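Local coordinates for protein KLLA0C04147p (Kluyveromyces lactis, PDB 5H2D) that binds ergosterol in its OSBP-related lipid-binding domain, the part of Osh1 present here, and probably transfers sterols between membranes, at residues L345-P350 and K421-H426. Residues are numbered along the deposited sequence; the frame is centred on the assembly and turned at random.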
loop_
_atom_site.group_PDB
_atom_site.type_symbol
_atom_site.label_atom_id
_atom_site.label_comp_id
_atom_site.label_asym_id
_atom_site.label_seq_id
_atom_site.Cartn_x
_atom_site.Cartn_y
_atom_site.Cartn_z
ATOM N N LEU A 345 -18.969 -11.169 4.187
ATOM C CA LEU A 345 -19.027 -11.044 5.641
ATOM C C LEU A 345 -18.969 -12.375 6.391
ATOM O O LEU A 345 -18.253 -12.441 7.405
ATOM C CB LEU A 345 -20.285 -10.257 6.049
ATOM C CG LEU A 345 -20.337 -8.801 5.585
ATOM C CD1 LEU A 345 -21.656 -8.145 5.987
ATOM C CD2 LEU A 345 -19.165 -8.028 6.169
ATOM N N PRO A 346 -19.666 -13.441 5.982
ATOM C CA PRO A 346 -19.624 -14.680 6.781
ATOM C C PRO A 346 -18.246 -15.321 6.854
ATOM O O PRO A 346 -17.994 -16.095 7.788
ATOM C CB PRO A 346 -20.630 -15.598 6.070
ATOM C CG PRO A 346 -21.525 -14.665 5.297
ATOM C CD PRO A 346 -20.588 -13.560 4.838
ATOM N N TRP A 347 -17.343 -14.996 5.922
ATOM C CA TRP A 347 -16.001 -15.562 5.900
ATOM C C TRP A 347 -15.025 -14.839 6.820
ATOM O O TRP A 347 -13.994 -15.413 7.178
ATOM C CB TRP A 347 -15.434 -15.520 4.476
ATOM C CG TRP A 347 -16.205 -16.362 3.506
ATOM C CD1 TRP A 347 -17.237 -15.959 2.699
ATOM C CD2 TRP A 347 -16.022 -17.760 3.259
ATOM N NE1 TRP A 347 -17.703 -17.030 1.964
ATOM C CE2 TRP A 347 -16.974 -18.142 2.288
ATOM C CE3 TRP A 347 -15.147 -18.726 3.768
ATOM C CZ2 TRP A 347 -17.072 -19.454 1.813
ATOM C CZ3 TRP A 347 -15.242 -20.027 3.292
ATOM C CH2 TRP A 347 -16.198 -20.375 2.322
ATOM N N LEU A 348 -15.322 -13.608 7.195
ATOM C CA LEU A 348 -14.307 -12.777 7.823
ATOM C C LEU A 348 -14.040 -13.170 9.272
ATOM O O LEU A 348 -14.952 -13.585 10.000
ATOM C CB LEU A 348 -14.737 -11.315 7.791
ATOM C CG LEU A 348 -14.931 -10.702 6.407
ATOM C CD1 LEU A 348 -15.517 -9.305 6.553
ATOM C CD2 LEU A 348 -13.612 -10.658 5.627
ATOM N N PRO A 349 -12.811 -12.981 9.732
ATOM C CA PRO A 349 -12.536 -13.025 11.168
ATOM C C PRO A 349 -13.157 -11.822 11.841
ATOM O O PRO A 349 -13.403 -10.806 11.174
ATOM C CB PRO A 349 -11.002 -12.958 11.229
ATOM C CG PRO A 349 -10.630 -12.152 10.004
ATOM C CD PRO A 349 -11.661 -12.487 8.949
ATOM N N PRO A 350 -13.400 -11.878 13.154
ATOM C CA PRO A 350 -13.970 -10.709 13.845
ATOM C C PRO A 350 -13.069 -9.493 13.823
ATOM O O PRO A 350 -13.528 -8.407 14.185
ATOM C CB PRO A 350 -14.181 -11.204 15.284
ATOM C CG PRO A 350 -14.028 -12.679 15.232
ATOM C CD PRO A 350 -13.226 -13.039 14.040
ATOM N N LYS A 421 -6.336 -20.913 4.915
ATOM C CA LYS A 421 -6.855 -22.259 5.160
ATOM C C LYS A 421 -7.850 -22.259 6.311
ATOM O O LYS A 421 -8.931 -22.858 6.210
ATOM C CB LYS A 421 -5.702 -23.220 5.447
ATOM C CG LYS A 421 -4.656 -23.238 4.361
ATOM C CD LYS A 421 -3.634 -24.348 4.559
ATOM C CE LYS A 421 -2.934 -24.239 5.889
ATOM N NZ LYS A 421 -1.801 -25.208 5.988
ATOM N N GLN A 422 -7.514 -21.597 7.419
ATOM C CA GLN A 422 -8.450 -21.549 8.536
ATOM C C GLN A 422 -9.714 -20.800 8.153
ATOM O O GLN A 422 -10.802 -21.140 8.623
ATOM C CB GLN A 422 -7.792 -20.915 9.760
ATOM C CG GLN A 422 -6.551 -21.658 10.218
ATOM C CD GLN A 422 -6.109 -21.263 11.613
ATOM O OE1 GLN A 422 -6.834 -20.583 12.341
ATOM N NE2 GLN A 422 -4.911 -21.696 11.996
ATOM N N ARG A 423 -9.588 -19.784 7.299
ATOM C CA ARG A 423 -10.759 -19.084 6.780
ATOM C C ARG A 423 -11.620 -20.012 5.926
ATOM O O ARG A 423 -12.847 -20.063 6.080
ATOM C CB ARG A 423 -10.281 -17.872 5.980
ATOM C CG ARG A 423 -11.351 -17.036 5.284
ATOM C CD ARG A 423 -10.648 -16.106 4.311
ATOM N NE ARG A 423 -11.531 -15.135 3.668
ATOM C CZ ARG A 423 -12.255 -15.378 2.581
ATOM N NH1 ARG A 423 -12.229 -16.577 2.018
ATOM N NH2 ARG A 423 -13.005 -14.426 2.058
ATOM N N ARG A 424 -10.984 -20.728 4.999
ATOM C CA ARG A 424 -11.667 -21.733 4.187
ATOM C C ARG A 424 -12.472 -22.703 5.045
ATOM O O ARG A 424 -13.593 -23.094 4.678
ATOM C CB ARG A 424 -10.627 -22.485 3.353
ATOM C CG ARG A 424 -11.172 -23.591 2.464
ATOM C CD ARG A 424 -10.048 -24.537 2.045
ATOM N NE ARG A 424 -9.451 -25.177 3.210
ATOM C CZ ARG A 424 -8.201 -25.628 3.274
ATOM N NH1 ARG A 424 -7.384 -25.516 2.232
ATOM N NH2 ARG A 424 -7.763 -26.174 4.397
ATOM N N ASP A 425 -11.919 -23.106 6.187
ATOM C CA ASP A 425 -12.522 -24.138 7.017
ATOM C C ASP A 425 -13.404 -23.565 8.116
ATOM O O ASP A 425 -13.791 -24.303 9.030
ATOM C CB ASP A 425 -11.428 -25.025 7.617
ATOM C CG ASP A 425 -10.645 -25.777 6.555
ATOM O OD1 ASP A 425 -11.147 -25.917 5.418
ATOM O OD2 ASP A 425 -9.519 -26.220 6.853
ATOM N N HIS A 426 -13.720 -22.267 8.055
ATOM C CA HIS A 426 -14.676 -21.639 8.964
ATOM C C HIS A 426 -14.211 -21.708 10.413
ATOM O O HIS A 426 -15.006 -21.940 11.332
ATOM C CB HIS A 426 -16.064 -22.268 8.800
ATOM C CG HIS A 426 -16.534 -22.275 7.382
ATOM N ND1 HIS A 426 -16.595 -23.423 6.621
ATOM C CD2 HIS A 426 -16.909 -21.261 6.567
ATOM C CE1 HIS A 426 -17.014 -23.117 5.406
ATOM N NE2 HIS A 426 -17.212 -21.812 5.348
HETATM O O HOH W 1 -14.214 -18.181 7.638
#
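Arg423 O is gripped twice: a water donates to it at 2.8 Å while also donating to Trp347 O, and His426 N bonds to it at 3.1 Å. The second bond belongs to the Schellman motif that ends helix 419-424 of the OSBP-related domain, with His426, at positive phi, as its C-prime residue. The bridging water ties this helix end to the 3-10 turn 345-347, well away from the ergosterol pocket. Trp347 fits its indole between two side chains of the helix end. With its CG anti to the carbonyl carbon (chi1 -64°), Trp347 turns the indole toward the helix terminus, where the six-membered ring presents its edge, CE3 3.5 Å from Arg423 O and CZ3 near Arg424 O. The guanidinium of Arg423 runs nearly parallel to the indole, 12° from its plane, and Trp347 CB lies over one face, toward the rim, 3.6 Å from Arg423 NH2. A salt bridge to Glu130 of strand 128-133 and a bond from NH2 to Leu23 O hold the guanidinium in this orientation. The His426 imidazole leans obliquely against the indole, its plane tilted by 31°. With an alanine in place of Trp347, CB would stay, but losing the indole would probably open a gap between guanidinium and imidazole, costing His426 the contact in which its NE2 lies 3.4 Å from Trp347 CZ3.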